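Local coordinates for protein Cbm77-rfpl (Ruminococcus flavefaciens, PDB 5FU5) that probably binds plant cell-wall polysaccharide, pectin in particular, as a family 77 carbohydrate-binding module of the bacterium's cellulosome machinery, at residues Gly6-Phe12 / Phe109-Ala115; Gly62-Phe68 / Gly87-Leu93; Gly26-Lys32 / Thr43-Glu49. All coordinates share one frame; numbering follows the deposited sequence. Where two conformers were deposited one is given.

Contact 1 (Gly6-Phe12 / Phe109-Ala115)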
# COMPACT_ATOMS: atom_id res chain seq x y z
N GLY A 6 -4.81 -11.94 10.49
CA GLY A 6 -5.43 -11.56 9.24
C GLY A 6 -4.46 -10.86 8.37
O GLY A 6 -3.72 -9.98 8.86
N ASN A 7 -4.46 -11.19 7.07
CA ASN A 7 -3.63 -10.50 6.07
C ASN A 7 -4.64 -9.93 5.07
O ASN A 7 -5.32 -10.72 4.35
CB ASN A 7 -2.71 -11.47 5.40
CG ASN A 7 -1.72 -12.05 6.34
OD1 ASN A 7 -0.75 -11.37 6.71
ND2 ASN A 7 -1.99 -13.26 6.85
N TYR A 8 -4.75 -8.60 5.02
CA TYR A 8 -5.70 -7.89 4.17
C TYR A 8 -4.91 -7.34 3.00
O TYR A 8 -4.08 -6.44 3.17
CB TYR A 8 -6.42 -6.80 4.95
CG TYR A 8 -7.08 -7.33 6.20
CD1 TYR A 8 -6.38 -7.46 7.42
CD2 TYR A 8 -8.42 -7.75 6.17
CE1 TYR A 8 -7.01 -7.95 8.56
CE2 TYR A 8 -9.04 -8.24 7.31
CZ TYR A 8 -8.34 -8.34 8.51
OH TYR A 8 -8.91 -8.83 9.66
N VAL A 9 -5.17 -7.89 1.81
CA VAL A 9 -4.34 -7.72 0.65
C VAL A 9 -5.09 -6.95 -0.43
O VAL A 9 -6.31 -7.17 -0.61
CB VAL A 9 -3.93 -9.09 0.12
CG1 VAL A 9 -3.10 -8.98 -1.16
CG2 VAL A 9 -3.18 -9.86 1.20
N HIS A 10 -4.38 -6.11 -1.17
CA HIS A 10 -4.94 -5.48 -2.35
C HIS A 10 -3.94 -5.48 -3.47
O HIS A 10 -2.87 -4.87 -3.35
CB HIS A 10 -5.42 -4.06 -2.10
CG HIS A 10 -6.17 -3.51 -3.26
ND1 HIS A 10 -7.44 -3.96 -3.60
CD2 HIS A 10 -5.80 -2.66 -4.24
CE1 HIS A 10 -7.80 -3.38 -4.73
NE2 HIS A 10 -6.83 -2.60 -5.14
N ASP A 11 -4.33 -6.12 -4.59
CA ASP A 11 -3.54 -6.22 -5.79
C ASP A 11 -4.18 -5.27 -6.80
O ASP A 11 -5.36 -5.48 -7.23
CB ASP A 11 -3.56 -7.69 -6.25
CG ASP A 11 -2.91 -7.95 -7.56
OD1 ASP A 11 -2.70 -7.04 -8.37
OD2 ASP A 11 -2.64 -9.17 -7.83
N PHE A 12 -3.48 -4.18 -7.13
CA PHE A 12 -4.03 -3.20 -8.05
C PHE A 12 -4.20 -3.65 -9.50
O PHE A 12 -4.98 -3.05 -10.23
CB PHE A 12 -3.21 -1.87 -8.00
CG PHE A 12 -3.43 -1.09 -6.74
CD1 PHE A 12 -4.49 -0.20 -6.57
CD2 PHE A 12 -2.55 -1.27 -5.67
CE1 PHE A 12 -4.64 0.49 -5.37
CE2 PHE A 12 -2.73 -0.58 -4.51
CZ PHE A 12 -3.77 0.29 -4.35
N PHE A 109 1.80 -0.63 -6.43
CA PHE A 109 1.31 -1.86 -7.11
C PHE A 109 0.63 -2.91 -6.23
O PHE A 109 -0.18 -3.72 -6.72
CB PHE A 109 2.45 -2.51 -7.90
CG PHE A 109 2.90 -1.72 -9.10
CD1 PHE A 109 3.69 -0.58 -8.98
CD2 PHE A 109 2.58 -2.11 -10.39
CE1 PHE A 109 4.08 0.14 -10.07
CE2 PHE A 109 3.01 -1.41 -11.48
CZ PHE A 109 3.77 -0.28 -11.35
N TYR A 110 0.94 -2.93 -4.95
CA TYR A 110 0.45 -3.97 -4.04
C TYR A 110 0.48 -3.45 -2.63
O TYR A 110 1.39 -2.69 -2.27
CB TYR A 110 1.34 -5.22 -4.18
CG TYR A 110 0.81 -6.49 -3.47
CD1 TYR A 110 -0.20 -7.26 -4.02
CD2 TYR A 110 1.35 -6.88 -2.24
CE1 TYR A 110 -0.64 -8.39 -3.35
CE2 TYR A 110 0.91 -7.98 -1.56
CZ TYR A 110 -0.06 -8.74 -2.11
OH TYR A 110 -0.45 -9.84 -1.37
N MET A 111 -0.48 -3.88 -1.83
CA MET A 111 -0.40 -3.59 -0.42
C MET A 111 -1.01 -4.67 0.43
O MET A 111 -1.87 -5.44 -0.03
CB MET A 111 -0.97 -2.21 -0.12
CG MET A 111 -2.43 -2.02 -0.38
SD MET A 111 -3.01 -0.33 -0.04
CE MET A 111 -4.57 -0.66 -0.83
N GLU A 112 -0.46 -4.79 1.64
CA GLU A 112 -0.90 -5.77 2.61
C GLU A 112 -0.88 -5.18 4.00
O GLU A 112 0.02 -4.44 4.32
CB GLU A 112 -0.00 -7.02 2.59
CG GLU A 112 -0.10 -7.78 3.89
CD GLU A 112 0.46 -9.16 3.85
OE1 GLU A 112 1.30 -9.47 2.97
OE2 GLU A 112 0.01 -9.91 4.73
N TYR A 113 -1.88 -5.53 4.80
CA TYR A 113 -1.88 -5.21 6.21
C TYR A 113 -1.97 -6.54 6.95
O TYR A 113 -2.95 -7.26 6.80
CB TYR A 113 -3.03 -4.27 6.63
CG TYR A 113 -2.89 -3.90 8.07
CD1 TYR A 113 -1.83 -3.08 8.47
CD2 TYR A 113 -3.69 -4.45 9.06
CE1 TYR A 113 -1.62 -2.78 9.80
CE2 TYR A 113 -3.47 -4.17 10.42
CZ TYR A 113 -2.43 -3.28 10.76
OH TYR A 113 -2.19 -2.98 12.08
N ALA A 114 -0.94 -6.84 7.74
CA ALA A 114 -0.84 -8.07 8.56
C ALA A 114 -1.20 -7.70 9.97
O ALA A 114 -0.41 -7.05 10.64
CB ALA A 114 0.55 -8.65 8.48
N ALA A 115 -2.36 -8.13 10.43
CA ALA A 115 -2.91 -7.80 11.72
C ALA A 115 -2.60 -8.91 12.70
O ALA A 115 -2.86 -10.08 12.42
CB ALA A 115 -4.41 -7.60 11.63

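Contact 2 (Gly62-Phe68 / Gly87-Leu93)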
# COMPACT_ATOMS: atom_id res chain seq x y z
N GLY A 62 -0.18 -4.28 13.94
CA GLY A 62 0.39 -5.07 12.88
C GLY A 62 1.29 -4.29 11.96
O GLY A 62 1.87 -3.29 12.37
N LYS A 63 1.40 -4.73 10.72
CA LYS A 63 2.38 -4.22 9.80
C LYS A 63 1.76 -3.97 8.46
O LYS A 63 1.12 -4.87 7.89
CB LYS A 63 3.56 -5.19 9.64
CG LYS A 63 4.66 -4.68 8.71
CD LYS A 63 5.86 -5.58 8.58
CE LYS A 63 5.58 -6.86 7.87
NZ LYS A 63 6.84 -7.65 7.74
N LEU A 64 1.95 -2.79 7.93
CA LEU A 64 1.58 -2.41 6.59
C LEU A 64 2.78 -2.57 5.63
O LEU A 64 3.87 -2.08 5.94
CB LEU A 64 1.06 -0.97 6.56
CG LEU A 64 0.70 -0.39 5.18
CD1 LEU A 64 -0.59 -0.98 4.60
CD2 LEU A 64 0.58 1.12 5.28
N THR A 65 2.57 -3.25 4.49
CA THR A 65 3.53 -3.34 3.42
C THR A 65 2.99 -2.75 2.16
O THR A 65 1.85 -3.01 1.76
CB THR A 65 3.90 -4.84 3.16
OG1 THR A 65 4.46 -5.43 4.33
CG2 THR A 65 4.88 -5.02 2.02
N LEU A 66 3.78 -1.89 1.53
CA LEU A 66 3.43 -1.15 0.29
C LEU A 66 4.51 -1.41 -0.73
O LEU A 66 5.69 -1.24 -0.42
CB LEU A 66 3.31 0.36 0.51
CG LEU A 66 2.32 0.78 1.56
CD1 LEU A 66 2.49 2.29 1.76
CD2 LEU A 66 0.90 0.43 1.18
N VAL A 67 4.14 -1.86 -1.93
CA VAL A 67 5.12 -2.27 -2.96
C VAL A 67 4.98 -1.35 -4.18
O VAL A 67 3.86 -1.23 -4.74
CB VAL A 67 4.90 -3.73 -3.39
CG1 VAL A 67 5.89 -4.14 -4.48
CG2 VAL A 67 4.89 -4.68 -2.20
N PHE A 68 6.08 -0.67 -4.53
CA PHE A 68 6.15 0.30 -5.62
C PHE A 68 7.06 -0.18 -6.77
O PHE A 68 7.86 -1.12 -6.60
CB PHE A 68 6.69 1.64 -5.09
CG PHE A 68 5.88 2.21 -3.97
CD1 PHE A 68 6.07 1.77 -2.65
CD2 PHE A 68 4.94 3.23 -4.21
CE1 PHE A 68 5.36 2.33 -1.61
CE2 PHE A 68 4.23 3.80 -3.16
CZ PHE A 68 4.44 3.35 -1.87
N GLY A 87 12.05 -0.82 -3.10
CA GLY A 87 10.70 -0.70 -3.62
C GLY A 87 9.60 -1.05 -2.61
O GLY A 87 8.41 -0.92 -2.94
N ILE A 88 9.97 -1.39 -1.38
CA ILE A 88 9.02 -1.85 -0.37
C ILE A 88 9.05 -0.90 0.85
O ILE A 88 10.11 -0.72 1.47
CB ILE A 88 9.32 -3.31 0.06
CG1 ILE A 88 9.20 -4.27 -1.14
CG2 ILE A 88 8.39 -3.72 1.17
CD1 ILE A 88 9.68 -5.67 -0.88
N ILE A 89 7.88 -0.33 1.19
CA ILE A 89 7.70 0.36 2.44
C ILE A 89 7.05 -0.57 3.44
O ILE A 89 6.07 -1.25 3.11
CB ILE A 89 6.82 1.61 2.28
CG1 ILE A 89 7.57 2.61 1.40
CG2 ILE A 89 6.37 2.16 3.62
CD1 ILE A 89 6.87 3.93 1.16
N THR A 90 7.59 -0.62 4.66
CA THR A 90 6.94 -1.30 5.77
C THR A 90 6.75 -0.31 6.89
O THR A 90 7.65 0.48 7.21
CB THR A 90 7.68 -2.53 6.30
OG1 THR A 90 9.00 -2.17 6.69
CG2 THR A 90 7.82 -3.57 5.27
N VAL A 91 5.60 -0.35 7.49
CA VAL A 91 5.24 0.53 8.60
C VAL A 91 4.46 -0.27 9.62
O VAL A 91 3.45 -0.88 9.28
CB VAL A 91 4.36 1.74 8.22
CG1 VAL A 91 4.32 2.72 9.41
CG2 VAL A 91 4.79 2.46 6.94
N ASP A 92 4.88 -0.23 10.88
CA ASP A 92 4.17 -0.85 11.95
C ASP A 92 3.12 0.11 12.47
O ASP A 92 3.42 1.28 12.68
CB ASP A 92 5.14 -1.28 13.06
CG ASP A 92 6.07 -2.42 12.63
OD1 ASP A 92 6.05 -2.88 11.49
OD2 ASP A 92 6.85 -2.87 13.41
N LEU A 93 1.91 -0.40 12.68
CA LEU A 93 0.73 0.38 13.01
C LEU A 93 -0.05 -0.17 14.19
O LEU A 93 -0.03 -1.39 14.46
CB LEU A 93 -0.20 0.52 11.79
CG LEU A 93 0.35 1.20 10.56
CD1 LEU A 93 -0.66 1.12 9.42
CD2 LEU A 93 0.74 2.65 10.81

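Contact 3 (Gly26-Lys32 / Thr43-Glu49)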
# COMPACT_ATOMS: atom_id res chain seq x y z
N GLY A 26 -8.28 7.38 -6.04
CA GLY A 26 -7.20 7.69 -6.95
C GLY A 26 -7.38 6.99 -8.29
O GLY A 26 -8.46 6.41 -8.57
N ASN A 27 -6.32 7.06 -9.08
CA ASN A 27 -6.32 6.75 -10.49
C ASN A 27 -5.28 5.73 -10.87
O ASN A 27 -4.12 5.76 -10.39
CB ASN A 27 -6.06 8.05 -11.27
CG ASN A 27 -7.05 9.09 -10.88
OD1 ASN A 27 -8.25 8.88 -11.00
ND2 ASN A 27 -6.57 10.21 -10.36
N LEU A 28 -5.73 4.79 -11.70
CA LEU A 28 -4.91 3.69 -12.15
C LEU A 28 -4.10 4.01 -13.40
O LEU A 28 -4.51 4.82 -14.22
CB LEU A 28 -5.79 2.46 -12.41
CG LEU A 28 -6.63 1.99 -11.21
CD1 LEU A 28 -7.72 1.00 -11.63
CD2 LEU A 28 -5.71 1.37 -10.17
N SER A 29 -2.97 3.31 -13.55
CA SER A 29 -2.17 3.44 -14.77
C SER A 29 -1.45 2.12 -15.10
O SER A 29 -1.14 1.36 -14.21
CB SER A 29 -1.15 4.59 -14.62
OG SER A 29 -0.33 4.72 -15.74
N THR A 30 -1.20 1.93 -16.40
CA THR A 30 -0.33 0.87 -16.89
C THR A 30 0.88 1.42 -17.64
O THR A 30 1.60 0.67 -18.28
CB THR A 30 -1.10 -0.13 -17.78
OG1 THR A 30 -1.73 0.57 -18.84
CG2 THR A 30 -2.13 -0.82 -16.94
N SER A 31 1.18 2.71 -17.41
CA SER A 31 2.24 3.40 -18.12
C SER A 31 3.46 3.71 -17.24
O SER A 31 4.34 4.49 -17.65
CB SER A 31 1.67 4.68 -18.72
OG SER A 31 0.59 4.35 -19.59
N LYS A 32 3.51 3.10 -16.06
CA LYS A 32 4.49 3.43 -15.05
C LYS A 32 5.42 2.28 -14.73
O LYS A 32 6.03 2.22 -13.65
CB LYS A 32 3.78 3.89 -13.77
CG LYS A 32 2.82 5.07 -13.96
CD LYS A 32 3.49 6.34 -14.49
CE LYS A 32 2.46 7.46 -14.54
NZ LYS A 32 3.14 8.66 -15.05
N THR A 43 1.55 -4.94 -13.04
CA THR A 43 1.60 -3.99 -14.18
C THR A 43 0.68 -2.78 -14.11
O THR A 43 0.91 -1.81 -14.85
CB THR A 43 1.25 -4.74 -15.49
OG1 THR A 43 -0.03 -5.36 -15.35
CG2 THR A 43 2.36 -5.79 -15.80
N GLN A 44 -0.37 -2.84 -13.28
CA GLN A 44 -1.30 -1.73 -13.14
C GLN A 44 -1.16 -1.18 -11.74
O GLN A 44 -1.32 -1.90 -10.75
CB GLN A 44 -2.75 -2.13 -13.42
CG GLN A 44 -3.73 -1.01 -13.22
CD GLN A 44 -5.13 -1.44 -13.54
OE1 GLN A 44 -5.76 -2.22 -12.78
NE2 GLN A 44 -5.64 -0.94 -14.61
N CYS A 45 -0.85 0.14 -11.65
CA CYS A 45 -0.63 0.78 -10.35
C CYS A 45 -1.67 1.84 -10.05
O CYS A 45 -2.38 2.30 -10.94
CB CYS A 45 0.75 1.42 -10.39
SG CYS A 45 0.99 2.69 -11.65
N LEU A 46 -1.68 2.24 -8.77
CA LEU A 46 -2.30 3.47 -8.32
C LEU A 46 -1.18 4.54 -8.37
O LEU A 46 -0.12 4.37 -7.75
CB LEU A 46 -2.83 3.30 -6.92
CG LEU A 46 -3.68 4.45 -6.38
CD1 LEU A 46 -5.08 4.36 -6.99
CD2 LEU A 46 -3.73 4.40 -4.86
N LYS A 47 -1.42 5.57 -9.15
CA LYS A 47 -0.49 6.71 -9.22
C LYS A 47 -0.56 7.44 -7.89
O LYS A 47 -1.64 7.67 -7.36
CB LYS A 47 -0.85 7.63 -10.38
CG LYS A 47 -0.77 6.97 -11.77
CD LYS A 47 -1.08 7.93 -12.92
CE LYS A 47 -2.52 8.35 -12.97
NZ LYS A 47 -2.88 9.16 -14.17
N MET A 48 0.61 7.79 -7.32
CA MET A 48 0.60 8.58 -6.08
C MET A 48 0.54 10.04 -6.44
O MET A 48 1.55 10.64 -6.75
CB MET A 48 1.76 8.24 -5.17
CG MET A 48 1.85 6.77 -4.83
SD MET A 48 0.70 6.16 -3.58
CE MET A 48 -0.90 6.79 -4.00
N GLU A 49 -0.68 10.60 -6.45
CA GLU A 49 -0.91 11.98 -6.86
C GLU A 49 -1.39 12.82 -5.69
O GLU A 49 -1.72 12.31 -4.61
CB GLU A 49 -1.93 12.04 -8.00
CG GLU A 49 -1.56 11.20 -9.24
CD GLU A 49 -2.69 11.08 -10.24
OE1 GLU A 49 -3.61 10.31 -9.97
OE2 GLU A 49 -2.69 11.74 -11.28
O HOH W 1 -4.09 8.47 -7.99
O HOH W 2 2.48 -1.94 -17.12
O HOH W 3 2.33 0.73 -14.71

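Contact 1 (Gly6-Phe12 / Phe109-Ala115)
Y8 and Y113, H10 and M111, and G6 and A115 face each other as hydrogen-bonded pairs of an antiparallel beta ladder, which joins strand 4-11 to strand 107-116 near the two chain ends of a beta-sandwich-like carbohydrate-binding module. The inner rungs are firm: H10 N donates a hydrogen bond to M111 O at 2.8 Å. The outermost, F12 N to F109 O and G6 N to A115 O, are weak. F12 leaves the ladder where the chain turns into helix 12-15, and its side chain leans back across the neighbouring strand. Its CB lies 3.8 Å from F109 O; with CG set beside the backbone N (chi1 -72°), CD2 brings the ring edge, near its plane, to the same oxygen at 3.6 Å, and Y110 N also lies at this edge. Farther out, F12 CE2 and CZ approach the M111 methyl in the modelled conformer, F12 CZ to M111 CE measuring 3.7 Å. H10 closes one face of the ring, its CD2 standing 3.4 Å above the plane over the centre, while its NE2 is hydrogen-bonded to G16 O. I24, L28 and L46 add to the packing around F12. Toward the other end, the Y8 edge meets A115, CE1 to CB 4.0 Å, and its ring stacks with F21. On the opposite face of the sheet D11 lies against Y110, next to a classic beta bulge in which F109 and Y110 both face V67. D11 CB sits 4.1 Å from Y110 CD1, and its OD1 caps the helix, accepting from A14 N.

Contact 2 (Gly62-Phe68 / Gly87-Leu93)
I89 packs against L66 and F68 in an antiparallel beta ladder that lays strand 88-93 along strand 62-68, part of the curled antiparallel sheet of this carbohydrate-binding module. Backbone bonds run the whole length, from the G62 and L93 pair to F68 N, which gives a straight bond to G87 O (2.8 Å, 172°). The tight part is the face bearing L64, L66 and I89, toward the protein interior, together with the F68 ring beside it. I89 CB and L66 CB meet 4.1 Å apart. On the same face L64 CB touches L93 CD1. With CG1 anti to its carbonyl carbon (chi1 -66°) and the chain extended beyond, I89 carries CD1 to F68 CE1 at 3.5 Å. The edge of the same ring lies by G87 O, and L108, A73 and C106 pack about F68. Replacing F68 by an alanine would take the ring away and would probably leave I89 CD1 without its aromatic neighbour and a gap beside L108 and C106. The other face is looser and largely exposed to solvent at the K63, T90 and D92 end, whereas T65, V67 and I88 lie under Y37. T65 CG2 still touches I88 CG2 at 3.8 Å. K63 meets D92 through its methylenes, not its ammonium group: the lysine chain bends at chi3 (69°) and ends with NZ 6.1 Å from D92 OD1, too far for a salt bridge, while K63 CG passes that same OD1 at 3.6 Å.

Contact 3 (Gly26-Lys32 / Thr43-Glu49)
G26 opens the segment against L46, whose CD1 lies 3.7 Å from G26 C; a side chain on the glycine would run into that methyl. Here the end of strand 23-29 pairs with strand 40-47 in a short antiparallel ladder at the surface of the module. N27 is gripped at several points. Its O takes the K47 N-H, while its amide ND2 donates to E49 OE1 at 3.0 Å, nearly straight (170°), meeting the oxygen on its syn side with the amide and carboxylate planes 81° apart. A water accepts from N27 N and donates to K47 O and to that same OE1, which thus accepts two hydrogen bonds. L28 then turns to the face shared with L46, its CD2 3.5 Å from C45 O, and F12 covers both leucines. S29 forms the hydrogen-bonded pair with C45, N to O and O to N. Its OG, anti to the backbone N (chi1 178°), takes the S31 N-H in an ST turn, and its CB rests on K47 CG at 3.7 Å. Past the strand, T30 CG2 touches Q44 CB at 3.8 Å. K32 comes back over strand 40-47: its N reaches T43 O through a water, its CB sits 3.7 Å from C45 SG, and after a bend at chi2 its CE meets K47 CD at 3.9 Å, the two side chains crossing at about a right angle. Leucine, cysteine and lysine methylenes thus supply much of the apolar contact, while amide, carboxylate and water hold the N27 end. K32 NZ and K47 NZ stay 6.1 Å apart, which would probably make the surface locally basic, partly offset by E49 through its long salt bridge with K47.

Strand 107-116 ties the three contacts together. Strands 4-11, 40-47 and 62-68 all pair with it, the last two along different parts of its length, so contacts 1, 2 and 3 belong to one curled antiparallel sheet. Contact 1 unites the two chain ends, and everything between them, contact 3 first and then contact 2, is enclosed by that closure. The centres of contacts 1 and 2 lie about 9 Å apart, linked by probable backbone hydrogen bonds such as F109 N to V67 O. Contact 3 is about 17 Å from contact 1, reached through F12 and F109, and about 18 Å from contact 2, across the chain's centre. One compact sugar-binding module results.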